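Local atomic coordinates of catechol O-methyltransferase (Niastella koreensis, PDB entry 7CVW), a protein that transfers a methyl group from S-adenosyl-L-methionine to either hydroxyl of catechol-like compounds, with magnesium as its preferred metal. Residues I168-V173 with K210-M215. Sequence-based numbering, arbitrary orientation.
Sequences IRDGKV and KEYDGM
Ile-168 and Asp-213 bring their CA atoms within 4.6 Å where the loop after strand 160-165 turns beside the start of strand 213-220; farther along, Asp-170 N gives a weak hydrogen bond to Tyr-212 O. Asp-213 joins the two segments through its carboxylate. With CG roughly anti to the backbone N (chi1 -154°), the carboxylate is swung toward the loop. Its OD1 accepts a hydrogen bond from Ile-168 N (3.1 Å) nearly along the C-O axis. A second, from Arg-169 N (2.9 Å), is almost straight and comes from above the carboxylate plane. Arg-169, bent at chi2 and chi3, runs alongside, its NE 3.9 Å from Asp-213 OD2 in a long salt bridge with that oxygen well out of the guanidinium plane. Ile-168 CG2 sits over one face of the Tyr-212 ring, toward its rim, while Asp-170 OD1 meets the ring edge in plane. Phe-6 of the second subunit packs edge-to-face with this tyrosine. The carboxylates of Asp-170 and Glu-211 stack almost parallel, OD2 to OE1 3.7 Å, their repulsion probably eased by nearby Arg-169 and Lys-172 and by solvent at Glu-211. Asp-213 OD2 also accepts from Asn-166, a magnesium ligand, making Asp-213 a second-shell residue that probably orients that asparagine.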
loop_
_atom_site.group_PDB
_atom_site.type_symbol
_atom_site.label_atom_id
_atom_site.label_comp_id
_atom_site.label_asym_id
_atom_site.label_seq_id
_atom_site.Cartn_x
_atom_site.Cartn_y
_atom_site.Cartn_z
ATOM N N ILE A 168 -9.769 -11.454 -0.954
ATOM C CA ILE A 168 -10.417 -11.406 -2.302
ATOM C C ILE A 168 -10.558 -12.811 -2.909
ATOM O O ILE A 168 -11.581 -13.072 -3.554
ATOM C CB ILE A 168 -9.674 -10.425 -3.234
ATOM C CG1 ILE A 168 -9.841 -8.978 -2.759
ATOM C CG2 ILE A 168 -10.122 -10.573 -4.678
ATOM C CD1 ILE A 168 -11.275 -8.507 -2.598
ATOM N N ARG A 169 -9.582 -13.701 -2.726
ATOM C CA ARG A 169 -9.681 -15.147 -3.076
ATOM C C ARG A 169 -10.141 -15.319 -4.529
ATOM O O ARG A 169 -11.155 -15.979 -4.774
ATOM C CB ARG A 169 -10.634 -15.893 -2.135
ATOM C CG ARG A 169 -10.448 -15.635 -0.650
ATOM C CD ARG A 169 -9.033 -15.748 -0.149
ATOM N NE ARG A 169 -8.333 -16.971 -0.487
ATOM C CZ ARG A 169 -7.802 -17.832 0.381
ATOM N NH1 ARG A 169 -7.149 -18.881 -0.082
ATOM N NH2 ARG A 169 -7.866 -17.627 1.684
ATOM N N ASP A 170 -9.407 -14.734 -5.468
ATOM C CA ASP A 170 -9.587 -14.952 -6.924
ATOM C C ASP A 170 -10.950 -14.384 -7.335
ATOM O O ASP A 170 -11.453 -14.808 -8.362
ATOM C CB ASP A 170 -9.462 -16.436 -7.282
ATOM C CG ASP A 170 -9.052 -16.724 -8.719
ATOM O OD1 ASP A 170 -8.420 -15.858 -9.319
ATOM O OD2 ASP A 170 -9.396 -17.826 -9.228
ATOM N N GLY A 171 -11.517 -13.454 -6.555
ATOM C CA GLY A 171 -12.807 -12.801 -6.849
ATOM C C GLY A 171 -13.990 -13.631 -6.388
ATOM O O GLY A 171 -15.120 -13.234 -6.667
ATOM N N LYS A 172 -13.748 -14.744 -5.702
ATOM C CA LYS A 172 -14.828 -15.648 -5.214
ATOM C C LYS A 172 -15.633 -14.942 -4.121
ATOM O O LYS A 172 -16.736 -15.401 -3.827
ATOM C CB LYS A 172 -14.246 -16.972 -4.716
ATOM C CG LYS A 172 -13.735 -17.860 -5.848
ATOM C CD LYS A 172 -13.351 -19.237 -5.399
ATOM C CE LYS A 172 -11.966 -19.286 -4.806
ATOM N NZ LYS A 172 -11.482 -20.687 -4.709
ATOM N N VAL A 173 -15.105 -13.891 -3.500
ATOM C CA VAL A 173 -15.872 -13.121 -2.483
ATOM C C VAL A 173 -17.119 -12.502 -3.141
ATOM O O VAL A 173 -17.983 -12.045 -2.390
ATOM C CB VAL A 173 -15.043 -12.046 -1.756
ATOM C CG1 VAL A 173 -14.010 -12.670 -0.834
ATOM C CG2 VAL A 173 -14.425 -11.065 -2.744
ATOM N N LYS A 210 1.425 -15.247 -6.839
ATOM C CA LYS A 210 0.336 -15.986 -6.159
ATOM C C LYS A 210 -0.987 -15.749 -6.896
ATOM O O LYS A 210 -1.096 -14.799 -7.702
ATOM C CB LYS A 210 0.223 -15.534 -4.703
ATOM C CG LYS A 210 1.497 -15.689 -3.885
ATOM C CD LYS A 210 1.304 -15.319 -2.425
ATOM C CE LYS A 210 0.388 -16.259 -1.674
ATOM N NZ LYS A 210 0.426 -16.000 -0.226
ATOM N N GLU A 211 -1.964 -16.593 -6.606
ATOM C CA GLU A 211 -3.346 -16.448 -7.108
ATOM C C GLU A 211 -3.836 -15.031 -6.779
ATOM O O GLU A 211 -3.591 -14.515 -5.643
ATOM C CB GLU A 211 -4.229 -17.542 -6.515
ATOM C CG GLU A 211 -5.665 -17.527 -7.015
ATOM C CD GLU A 211 -6.594 -18.514 -6.306
ATOM O OE1 GLU A 211 -6.961 -19.508 -6.933
ATOM O OE2 GLU A 211 -6.946 -18.283 -5.130
ATOM N N TYR A 212 -4.498 -14.413 -7.754
ATOM C CA TYR A 212 -5.234 -13.149 -7.595
ATOM C C TYR A 212 -5.920 -13.132 -6.222
ATOM O O TYR A 212 -6.670 -14.078 -5.873
ATOM C CB TYR A 212 -6.238 -13.036 -8.742
ATOM C CG TYR A 212 -7.291 -11.959 -8.616
ATOM C CD1 TYR A 212 -7.005 -10.663 -8.226
ATOM C CD2 TYR A 212 -8.599 -12.248 -8.972
ATOM C CE1 TYR A 212 -7.992 -9.691 -8.159
ATOM C CE2 TYR A 212 -9.575 -11.274 -8.965
ATOM C CZ TYR A 212 -9.289 -10.004 -8.522
ATOM O OH TYR A 212 -10.262 -9.053 -8.496
ATOM N N ASP A 213 -5.692 -12.064 -5.474
ATOM C CA ASP A 213 -6.206 -11.960 -4.095
ATOM C C ASP A 213 -6.181 -10.489 -3.696
ATOM O O ASP A 213 -6.357 -9.615 -4.531
ATOM C CB ASP A 213 -5.385 -12.888 -3.192
ATOM C CG ASP A 213 -6.076 -13.403 -1.945
ATOM O OD1 ASP A 213 -7.095 -12.845 -1.562
ATOM O OD2 ASP A 213 -5.589 -14.391 -1.388
ATOM N N GLY A 214 -6.052 -10.214 -2.415
ATOM C CA GLY A 214 -6.016 -8.831 -1.941
ATOM C C GLY A 214 -5.742 -8.778 -0.459
ATOM O O GLY A 214 -5.909 -9.789 0.260
ATOM N N MET A 215 -5.362 -7.605 -0.002
ATOM C CA MET A 215 -5.101 -7.329 1.425
ATOM C C MET A 215 -5.986 -6.169 1.850
ATOM O O MET A 215 -6.046 -5.159 1.111
ATOM C CB MET A 215 -3.641 -6.962 1.680
ATOM C CG MET A 215 -2.709 -8.111 1.506
ATOM S SD MET A 215 -1.099 -7.766 2.303
ATOM C CE MET A 215 -0.108 -9.061 1.541
#